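Local coordinates for protein erythrocyte binding antigen 140 (Plasmodium falciparum, PDB 4GF2) that probably binds a host receptor on the erythrocyte surface, through a region built of two Duffy binding-like domains, during invasion by the malaria parasite, at residues G351-L356 and K365-G370; N397-L402 and K444-N449; N452-M457 and K468-F473. The protein carries 3 engineered substitutions. All blocks are in the same frame, centred on the assembly; numbering follows the deposited sequence.

Contact 1: residues G351-L356 and K365-G370; sequences GRTYLL and KEHLLG
His367 reaches out from helix 361-382 and sets its imidazole into the bend of 351-356, where Leu356 lies over one ring face and Gly351 meets the ring edge. CG of the histidine stands anti to the backbone N (chi1 180°), which sends the ring straight out from the helix toward the loop. Leu356 approaches from above with a single methyl: CD2 makes a CH-pi contact 3.7 Å from the centroid of the His367 ring, displaced toward the ND1 side, with CD2 to His367 ND1 at 3.4 Å. Thr353 crosses the imidazole at about a right angle, its methyl CG2 3.5 Å from His367 NE2. At the CE1 corner the carbonyl O of Arg352, the centre of an inverse gamma turn, comes within 3.7 Å of His367 CE1. Gly351 C lies 4.0 Å from His367 CE1; positive phi favours glycine here, and the lack of a side chain leaves room for the ring. No hydrogen bond joins the two segments, but NE2 is bonded to the O of Leu350, the residue just before Gly351. With a carbonyl as acceptor, NE2 must carry a proton; the bond helps set the rotation of a ring otherwise held by apolar contacts, Phe314 among them.

Contact 2: residues N397-L402 and K444-N449; sequences NSYADL and KWWDEN
Trp446 of helix 435-457 brings the benzo edge of its indole against Tyr399 of helix 388-407, a contact carried by these two buried aromatic residues. Along 444-449, Trp445, the second residue, faces elsewhere, packing on Leu368 of helix 361-382 and meeting Tyr364 edge-to-face. One residue on, Trp446 turns to the neighbouring helix: with CG anti to the backbone N (chi1 172°), the indole extends outward and its far corner does the touching. Its CZ2 lies 3.6 Å from Tyr399 CE1, and CH2 is 3.7 Å from the same Tyr399 CE1. The phenol is inclined to the indole, the planes making 42° and the centroids of the Tyr399 ring and the Trp446 six-membered ring standing 5.5 Å apart, so the pair is neither stacked nor T-shaped. CE1 of Tyr399 sits near the plane of the indole, at its edge. Tyr399 OH also passes 3.7 Å from Trp446 CZ2, but its hydrogen bond goes to the O of Lys450, a turn further along the tryptophan's helix, which ties the end of the tyrosine to that helix. The segment ends at Asn449, whose ND2 donates a nearly straight bond of 2.9 Å to Trp445 O while lying over the centre of the Trp445 ring. Elsewhere on helix 388-407, Asp401 forms salt bridges to Arg344 and Arg481. Aromatic packing between long helices, with a buried aspartate bridged to two arginines nearby, is part of the helical core of this Duffy binding-like domain.

Contact 3: residues N452-M457 and K468-F473; sequences NVWKVM and KDYDKF
Trp454 and Tyr470 form a face-to-face aromatic stack that ties the short helix 470-475 to the last turn of helix 435-457, within the helical fold of a Duffy binding-like domain. The planes of the Trp454 five-membered ring and the Tyr470 ring are only 19° from parallel; the two are modelled closer than carbon atoms can sit, so the 3.4 Å between their centroids is doubtful. Overlap continues past the rings: Tyr470 CB sits almost squarely above the Trp454 six-membered ring, 3.7 Å from its centroid, so the tyrosine lies along the length of the indole. Reciprocally, Trp454 CB lies over the phenol face in a longer CH-pi contact. CG of Tyr470 is placed between its backbone N and carbonyl carbon (chi1 51°), which turns the ring onto the face of the indole at the very start of its helix. Tyr399 of helix 388-407 meets the indole edge-to-face, and Gln396 of that helix touches both stacked residues. Farther out, Asp471 joins the two helices through a salt bridge to Lys450 and has a second one to Lys475, while Gln396 NE2 bonds the O of Lys468. Within the short helix, the first turn is closed by the backbone bond from Phe473 N to Asp469 O, 2.9 Å long.

Contacts 1 and 2 are buried, whereas contact 3 is only partly so and lies farthest from the centre of the chain. Helix 435-457 serves both contact 2 and contact 3, whose centres are about 8 Å apart; Tyr399 of the former packs on Trp454 and Tyr470 of the latter. Contact 1 is more remote, but Leu368 and Leu369 of helix 361-382 reach Trp445 and Val453, linking it to the other two. Their chemistry differs: methyl groups and backbone pack against an imidazole where a loop meets a helix, inclined rings meet between two long helices, and near-parallel rings stack where a short helix docks.

Contact 1: residues G351-L356 and K365-G370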
loop_
_atom_site.group_PDB
_atom_site.type_symbol
_atom_site.label_atom_id
_atom_site.label_comp_id
_atom_site.label_asym_id
_atom_site.label_seq_id
_atom_site.Cartn_x
_atom_site.Cartn_y
_atom_site.Cartn_z
ATOM N N GLY A 351 -3.224 17.910 -2.031
ATOM C CA GLY A 351 -1.882 17.722 -1.516
ATOM C C GLY A 351 -0.843 17.623 -2.614
ATOM O O GLY A 351 -1.103 17.953 -3.772
ATOM N N ARG A 352 0.336 17.143 -2.239
ATOM C CA ARG A 352 1.482 17.102 -3.132
ATOM C C ARG A 352 1.377 15.907 -4.068
ATOM O O ARG A 352 2.093 14.915 -3.914
ATOM C CB ARG A 352 2.763 17.031 -2.304
ATOM C CG ARG A 352 2.820 18.094 -1.219
ATOM C CD ARG A 352 3.901 17.818 -0.198
ATOM N NE ARG A 352 3.665 18.556 1.040
ATOM C CZ ARG A 352 3.926 19.849 1.207
ATOM N NH1 ARG A 352 4.433 20.571 0.214
ATOM N NH2 ARG A 352 3.676 20.428 2.374
ATOM N N THR A 353 0.476 16.012 -5.040
ATOM C CA THR A 353 0.205 14.916 -5.965
ATOM C C THR A 353 1.375 14.663 -6.915
ATOM O O THR A 353 1.496 13.579 -7.482
ATOM C CB THR A 353 -1.063 15.190 -6.795
ATOM O OG1 THR A 353 -0.910 16.415 -7.520
ATOM C CG2 THR A 353 -2.284 15.293 -5.892
ATOM N N TYR A 354 2.237 15.663 -7.080
ATOM C CA TYR A 354 3.386 15.544 -7.974
ATOM C C TYR A 354 4.447 14.588 -7.433
ATOM O O TYR A 354 5.427 14.293 -8.120
ATOM C CB TYR A 354 4.011 16.920 -8.233
ATOM C CG TYR A 354 4.430 17.658 -6.976
ATOM C CD1 TYR A 354 5.694 17.478 -6.423
ATOM C CD2 TYR A 354 3.560 18.538 -6.345
ATOM C CE1 TYR A 354 6.074 18.153 -5.274
ATOM C CE2 TYR A 354 3.928 19.211 -5.197
ATOM C CZ TYR A 354 5.184 19.018 -4.667
ATOM O OH TYR A 354 5.542 19.696 -3.525
ATOM N N LEU A 355 4.254 14.100 -6.210
ATOM C CA LEU A 355 5.232 13.213 -5.580
ATOM C C LEU A 355 4.969 11.729 -5.847
ATOM O O LEU A 355 5.860 10.899 -5.666
ATOM C CB LEU A 355 5.283 13.463 -4.072
ATOM C CG LEU A 355 5.922 14.787 -3.643
ATOM C CD1 LEU A 355 5.828 14.950 -2.137
ATOM C CD2 LEU A 355 7.374 14.878 -4.102
ATOM N N LEU A 356 3.756 11.393 -6.275
ATOM C CA LEU A 356 3.416 10.000 -6.543
ATOM C C LEU A 356 3.859 9.595 -7.946
ATOM O O LEU A 356 3.054 9.142 -8.758
ATOM C CB LEU A 356 1.914 9.769 -6.379
ATOM C CG LEU A 356 1.353 9.904 -4.961
ATOM C CD1 LEU A 356 2.225 9.160 -3.943
ATOM C CD2 LEU A 356 1.183 11.361 -4.571
ATOM N N LYS A 365 -3.106 5.052 -3.024
ATOM C CA LYS A 365 -4.333 4.902 -2.255
ATOM C C LYS A 365 -4.220 5.714 -0.969
ATOM O O LYS A 365 -5.117 6.480 -0.610
ATOM C CB LYS A 365 -4.566 3.425 -1.935
ATOM C CG LYS A 365 -5.842 3.135 -1.166
ATOM C CD LYS A 365 -5.939 1.660 -0.794
ATOM C CE LYS A 365 -7.209 1.364 -0.007
ATOM N NZ LYS A 365 -7.297 -0.070 0.390
ATOM N N GLU A 366 -3.091 5.555 -0.291
ATOM C CA GLU A 366 -2.842 6.252 0.958
ATOM C C GLU A 366 -2.923 7.767 0.759
ATOM O O GLU A 366 -3.479 8.479 1.598
ATOM C CB GLU A 366 -1.479 5.838 1.510
ATOM C CG GLU A 366 -1.134 6.436 2.847
ATOM C CD GLU A 366 0.148 5.859 3.423
ATOM O OE1 GLU A 366 0.500 4.712 3.075
ATOM O OE2 GLU A 366 0.804 6.559 4.223
ATOM N N HIS A 367 -2.392 8.260 -0.359
ATOM C CA HIS A 367 -2.452 9.690 -0.641
ATOM C C HIS A 367 -3.878 10.166 -0.907
ATOM O O HIS A 367 -4.283 11.231 -0.438
ATOM C CB HIS A 367 -1.580 10.053 -1.839
ATOM C CG HIS A 367 -1.615 11.511 -2.178
ATOM N ND1 HIS A 367 -0.611 12.382 -1.815
ATOM C CD2 HIS A 367 -2.547 12.255 -2.820
ATOM C CE1 HIS A 367 -0.918 13.600 -2.227
ATOM N NE2 HIS A 367 -2.088 13.550 -2.838
ATOM N N LEU A 368 -4.632 9.389 -1.673
ATOM C CA LEU A 368 -5.988 9.780 -2.028
ATOM C C LEU A 368 -6.861 9.878 -0.787
ATOM O O LEU A 368 -7.613 10.835 -0.615
ATOM C CB LEU A 368 -6.590 8.776 -3.006
ATOM C CG LEU A 368 -8.050 9.046 -3.362
ATOM C CD1 LEU A 368 -8.185 10.445 -3.935
ATOM C CD2 LEU A 368 -8.563 8.001 -4.339
ATOM N N LEU A 369 -6.758 8.882 0.081
ATOM C CA LEU A 369 -7.541 8.865 1.303
ATOM C C LEU A 369 -7.152 10.038 2.196
ATOM O O LEU A 369 -7.994 10.604 2.894
ATOM C CB LEU A 369 -7.341 7.539 2.034
ATOM C CG LEU A 369 -7.815 6.309 1.258
ATOM C CD1 LEU A 369 -7.368 5.032 1.949
ATOM C CD2 LEU A 369 -9.324 6.330 1.101
ATOM N N GLY A 370 -5.875 10.402 2.171
ATOM C CA GLY A 370 -5.398 11.533 2.945
ATOM C C GLY A 370 -6.073 12.812 2.494
ATOM O O GLY A 370 -6.637 13.560 3.297
#

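Contact 2: residues N397-L402 and K444-N449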
loop_
_atom_site.group_PDB
_atom_site.type_symbol
_atom_site.label_atom_id
_atom_site.label_comp_id
_atom_site.label_asym_id
_atom_site.label_seq_id
_atom_site.Cartn_x
_atom_site.Cartn_y
_atom_site.Cartn_z
ATOM N N ASN A 397 -20.295 16.978 -2.809
ATOM C CA ASN A 397 -19.777 17.792 -3.909
ATOM C C ASN A 397 -18.290 17.524 -4.150
ATOM O O ASN A 397 -17.877 17.230 -5.274
ATOM C CB ASN A 397 -20.002 19.286 -3.646
ATOM C CG ASN A 397 -21.454 19.706 -3.829
ATOM O OD1 ASN A 397 -22.229 19.040 -4.519
ATOM N ND2 ASN A 397 -21.822 20.830 -3.221
ATOM N N SER A 398 -17.486 17.614 -3.096
ATOM C CA SER A 398 -16.047 17.395 -3.229
ATOM C C SER A 398 -15.729 15.922 -3.473
ATOM O O SER A 398 -14.806 15.588 -4.212
ATOM C CB SER A 398 -15.306 17.911 -1.996
ATOM O OG SER A 398 -15.293 19.329 -1.989
ATOM N N TYR A 399 -16.504 15.042 -2.854
ATOM C CA TYR A 399 -16.383 13.615 -3.110
ATOM C C TYR A 399 -16.525 13.324 -4.603
ATOM O O TYR A 399 -15.713 12.608 -5.189
ATOM C CB TYR A 399 -17.457 12.856 -2.335
ATOM C CG TYR A 399 -17.562 11.402 -2.718
ATOM C CD1 TYR A 399 -16.524 10.523 -2.452
ATOM C CD2 TYR A 399 -18.700 10.906 -3.342
ATOM C CE1 TYR A 399 -16.611 9.192 -2.797
ATOM C CE2 TYR A 399 -18.797 9.572 -3.688
ATOM C CZ TYR A 399 -17.746 8.720 -3.413
ATOM O OH TYR A 399 -17.828 7.390 -3.751
ATOM N N ALA A 400 -17.565 13.883 -5.213
ATOM C CA ALA A 400 -17.837 13.656 -6.627
ATOM C C ALA A 400 -16.756 14.279 -7.514
ATOM O O ALA A 400 -16.406 13.729 -8.556
ATOM C CB ALA A 400 -19.200 14.210 -6.990
ATOM N N ASP A 401 -16.236 15.432 -7.107
ATOM C CA ASP A 401 -15.170 16.077 -7.862
ATOM C C ASP A 401 -13.923 15.204 -7.837
ATOM O O ASP A 401 -13.218 15.083 -8.839
ATOM C CB ASP A 401 -14.848 17.458 -7.292
ATOM C CG ASP A 401 -15.828 18.525 -7.742
ATOM O OD1 ASP A 401 -16.540 18.312 -8.747
ATOM O OD2 ASP A 401 -15.873 19.591 -7.097
ATOM N N LEU A 402 -13.650 14.596 -6.688
ATOM C CA LEU A 402 -12.502 13.711 -6.563
ATOM C C LEU A 402 -12.657 12.548 -7.525
ATOM O O LEU A 402 -11.714 12.179 -8.228
ATOM C CB LEU A 402 -12.367 13.197 -5.134
ATOM C CG LEU A 402 -11.896 14.228 -4.112
ATOM C CD1 LEU A 402 -12.078 13.706 -2.696
ATOM C CD2 LEU A 402 -10.446 14.591 -4.363
ATOM N N LYS A 444 -12.203 1.657 -13.333
ATOM C CA LYS A 444 -12.314 0.446 -12.526
ATOM C C LYS A 444 -11.653 0.642 -11.166
ATOM O O LYS A 444 -12.137 0.140 -10.152
ATOM C CB LYS A 444 -11.681 -0.744 -13.247
ATOM C CG LYS A 444 -12.475 -1.233 -14.445
ATOM C CD LYS A 444 -11.773 -2.393 -15.134
ATOM C CE LYS A 444 -12.594 -2.942 -16.290
ATOM N NZ LYS A 444 -11.895 -4.063 -16.973
ATOM N N TRP A 445 -10.548 1.378 -11.147
ATOM C CA TRP A 445 -9.819 1.605 -9.910
ATOM C C TRP A 445 -10.667 2.411 -8.935
ATOM O O TRP A 445 -10.699 2.120 -7.739
ATOM C CB TRP A 445 -8.507 2.333 -10.189
ATOM C CG TRP A 445 -7.593 2.356 -9.013
ATOM C CD1 TRP A 445 -6.631 1.442 -8.709
ATOM C CD2 TRP A 445 -7.557 3.339 -7.974
ATOM N NE1 TRP A 445 -5.993 1.796 -7.546
ATOM C CE2 TRP A 445 -6.544 2.958 -7.074
ATOM C CE3 TRP A 445 -8.284 4.504 -7.715
ATOM C CZ2 TRP A 445 -6.238 3.697 -5.933
ATOM C CZ3 TRP A 445 -7.978 5.239 -6.583
ATOM C CH2 TRP A 445 -6.964 4.833 -5.707
ATOM N N TRP A 446 -11.356 3.426 -9.447
ATOM C CA TRP A 446 -12.229 4.236 -8.609
ATOM C C TRP A 446 -13.365 3.391 -8.024
ATOM O O TRP A 446 -13.699 3.525 -6.849
ATOM C CB TRP A 446 -12.808 5.415 -9.389
ATOM C CG TRP A 446 -13.860 6.140 -8.610
ATOM C CD1 TRP A 446 -15.207 6.089 -8.808
ATOM C CD2 TRP A 446 -13.654 7.004 -7.485
ATOM N NE1 TRP A 446 -15.853 6.875 -7.886
ATOM C CE2 TRP A 446 -14.921 7.447 -7.060
ATOM C CE3 TRP A 446 -12.520 7.447 -6.798
ATOM C CZ2 TRP A 446 -15.088 8.310 -5.981
ATOM C CZ3 TRP A 446 -12.687 8.307 -5.726
ATOM C CH2 TRP A 446 -13.960 8.731 -5.330
ATOM N N ASP A 447 -13.953 2.522 -8.840
ATOM C CA ASP A 447 -15.036 1.660 -8.372
ATOM C C ASP A 447 -14.571 0.762 -7.229
ATOM O O ASP A 447 -15.326 0.492 -6.297
ATOM C CB ASP A 447 -15.592 0.807 -9.515
ATOM C CG ASP A 447 -16.483 1.600 -10.457
ATOM O OD1 ASP A 447 -16.949 2.692 -10.067
ATOM O OD2 ASP A 447 -16.726 1.124 -11.587
ATOM N N GLU A 448 -13.324 0.313 -7.301
ATOM C CA GLU A 448 -12.763 -0.552 -6.271
ATOM C C GLU A 448 -12.415 0.212 -4.990
ATOM O O GLU A 448 -12.262 -0.394 -3.934
ATOM C CB GLU A 448 -11.513 -1.257 -6.800
ATOM C CG GLU A 448 -11.773 -2.187 -7.977
ATOM C CD GLU A 448 -10.495 -2.598 -8.692
ATOM O OE1 GLU A 448 -9.401 -2.218 -8.223
ATOM O OE2 GLU A 448 -10.585 -3.294 -9.725
ATOM N N ASN A 449 -12.293 1.534 -5.080
ATOM C CA ASN A 449 -11.870 2.331 -3.925
ATOM C C ASN A 449 -12.859 3.408 -3.483
ATOM O O ASN A 449 -12.697 3.999 -2.417
ATOM C CB ASN A 449 -10.512 2.981 -4.206
ATOM C CG ASN A 449 -9.377 1.975 -4.227
ATOM O OD1 ASN A 449 -8.831 1.618 -3.182
ATOM N ND2 ASN A 449 -9.015 1.514 -5.418
#

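Contact 3: residues N452-M457 and K468-F473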
loop_
_atom_site.group_PDB
_atom_site.type_symbol
_atom_site.label_atom_id
_atom_site.label_comp_id
_atom_site.label_asym_id
_atom_site.label_seq_id
_atom_site.Cartn_x
_atom_site.Cartn_y
_atom_site.Cartn_z
ATOM N N ASN A 452 -14.375 3.176 0.279
ATOM C CA ASN A 452 -13.506 3.628 1.357
ATOM C C ASN A 452 -13.348 5.145 1.362
ATOM O O ASN A 452 -13.279 5.768 2.420
ATOM C CB ASN A 452 -12.132 2.963 1.254
ATOM C CG ASN A 452 -12.116 1.564 1.835
ATOM O OD1 ASN A 452 -12.842 1.264 2.783
ATOM N ND2 ASN A 452 -11.282 0.699 1.269
ATOM N N VAL A 453 -13.292 5.742 0.177
ATOM C CA VAL A 453 -13.161 7.186 0.080
ATOM C C VAL A 453 -14.359 7.838 0.761
ATOM O O VAL A 453 -14.208 8.782 1.535
ATOM C CB VAL A 453 -13.074 7.656 -1.385
ATOM C CG1 VAL A 453 -13.159 9.176 -1.465
ATOM C CG2 VAL A 453 -11.789 7.158 -2.024
ATOM N N TRP A 454 -15.551 7.326 0.483
ATOM C CA TRP A 454 -16.748 7.878 1.097
ATOM C C TRP A 454 -16.776 7.606 2.598
ATOM O O TRP A 454 -17.253 8.432 3.375
ATOM C CB TRP A 454 -18.016 7.318 0.458
ATOM C CG TRP A 454 -19.229 7.824 1.154
ATOM C CD1 TRP A 454 -20.084 7.112 1.938
ATOM C CD2 TRP A 454 -19.702 9.175 1.165
ATOM N NE1 TRP A 454 -21.071 7.932 2.424
ATOM C CE2 TRP A 454 -20.859 9.204 1.963
ATOM C CE3 TRP A 454 -19.263 10.359 0.571
ATOM C CZ2 TRP A 454 -21.583 10.370 2.181
ATOM C CZ3 TRP A 454 -19.982 11.515 0.787
ATOM C CH2 TRP A 454 -21.129 11.513 1.586
ATOM N N LYS A 455 -16.276 6.441 3.000
ATOM C CA LYS A 455 -16.237 6.079 4.412
ATOM C C LYS A 455 -15.478 7.115 5.231
ATOM O O LYS A 455 -15.955 7.554 6.278
ATOM C CB LYS A 455 -15.595 4.702 4.604
ATOM C CG LYS A 455 -16.563 3.540 4.461
ATOM C CD LYS A 455 -15.870 2.200 4.661
ATOM C CE LYS A 455 -16.868 1.055 4.615
ATOM N NZ LYS A 455 -16.212 -0.271 4.767
ATOM N N VAL A 456 -14.297 7.509 4.759
ATOM C CA VAL A 456 -13.463 8.432 5.520
ATOM C C VAL A 456 -14.014 9.855 5.478
ATOM O O VAL A 456 -13.890 10.598 6.450
ATOM C CB VAL A 456 -11.981 8.424 5.050
ATOM C CG1 VAL A 456 -11.388 7.030 5.177
ATOM C CG2 VAL A 456 -11.851 8.933 3.628
ATOM N N MET A 457 -14.631 10.233 4.362
ATOM C CA MET A 457 -15.183 11.578 4.232
ATOM C C MET A 457 -16.465 11.720 5.035
ATOM O O MET A 457 -16.759 12.792 5.559
ATOM C CB MET A 457 -15.457 11.915 2.765
ATOM C CG MET A 457 -14.207 12.049 1.910
ATOM S SD MET A 457 -14.585 12.670 0.258
ATOM C CE MET A 457 -14.881 14.401 0.595
ATOM N N LYS A 468 -27.102 10.066 1.801
ATOM C CA LYS A 468 -27.440 8.943 0.935
ATOM C C LYS A 468 -27.136 9.221 -0.532
ATOM O O LYS A 468 -26.960 10.368 -0.938
ATOM C CB LYS A 468 -28.932 8.621 1.065
ATOM C CG LYS A 468 -29.517 8.883 2.446
ATOM C CD LYS A 468 -31.034 8.979 2.392
ATOM C CE LYS A 468 -31.610 9.428 3.725
ATOM N NZ LYS A 468 -33.065 9.727 3.635
ATOM N N ASP A 469 -27.087 8.150 -1.319
ATOM C CA ASP A 469 -26.965 8.247 -2.770
ATOM C C ASP A 469 -25.732 9.031 -3.204
ATOM O O ASP A 469 -25.709 9.635 -4.277
ATOM C CB ASP A 469 -28.230 8.873 -3.364
ATOM C CG ASP A 469 -29.452 7.992 -3.186
ATOM O OD1 ASP A 469 -29.319 6.756 -3.325
ATOM O OD2 ASP A 469 -30.543 8.530 -2.900
ATOM N N TYR A 470 -24.702 9.010 -2.366
ATOM C CA TYR A 470 -23.433 9.628 -2.717
ATOM C C TYR A 470 -22.898 9.001 -3.998
ATOM O O TYR A 470 -22.213 9.658 -4.781
ATOM C CB TYR A 470 -22.421 9.468 -1.580
ATOM C CG TYR A 470 -22.269 8.048 -1.078
ATOM C CD1 TYR A 470 -21.456 7.142 -1.742
ATOM C CD2 TYR A 470 -22.934 7.617 0.062
ATOM C CE1 TYR A 470 -21.311 5.849 -1.291
ATOM C CE2 TYR A 470 -22.794 6.321 0.522
ATOM C CZ TYR A 470 -21.981 5.442 -0.160
ATOM O OH TYR A 470 -21.834 4.151 0.288
ATOM N N ASP A 471 -23.228 7.731 -4.216
ATOM C CA ASP A 471 -22.760 7.019 -5.398
ATOM C C ASP A 471 -23.487 7.493 -6.654
ATOM O O ASP A 471 -22.856 7.773 -7.672
ATOM C CB ASP A 471 -22.949 5.513 -5.228
ATOM C CG ASP A 471 -22.272 4.716 -6.323
ATOM O OD1 ASP A 471 -21.248 5.194 -6.857
ATOM O OD2 ASP A 471 -22.761 3.615 -6.651
ATOM N N LYS A 472 -24.813 7.576 -6.581
ATOM C CA LYS A 472 -25.604 8.088 -7.697
ATOM C C LYS A 472 -25.200 9.520 -8.023
ATOM O O LYS A 472 -25.096 9.896 -9.190
ATOM C CB LYS A 472 -27.100 8.045 -7.377
ATOM C CG LYS A 472 -27.805 6.773 -7.821
ATOM C CD LYS A 472 -29.304 6.857 -7.556
ATOM C CE LYS A 472 -30.039 5.638 -8.091
ATOM N NZ LYS A 472 -31.508 5.722 -7.855
ATOM N N PHE A 473 -24.985 10.318 -6.985
ATOM C CA PHE A 473 -24.615 11.714 -7.168
ATOM C C PHE A 473 -23.314 11.834 -7.957
ATOM O O PHE A 473 -23.182 12.691 -8.832
ATOM C CB PHE A 473 -24.475 12.406 -5.813
ATOM C CG PHE A 473 -24.210 13.877 -5.912
ATOM C CD1 PHE A 473 -25.162 14.728 -6.449
ATOM C CD2 PHE A 473 -23.013 14.413 -5.464
ATOM C CE1 PHE A 473 -24.924 16.083 -6.540
ATOM C CE2 PHE A 473 -22.769 15.766 -5.552
ATOM C CZ PHE A 473 -23.725 16.605 -6.090
#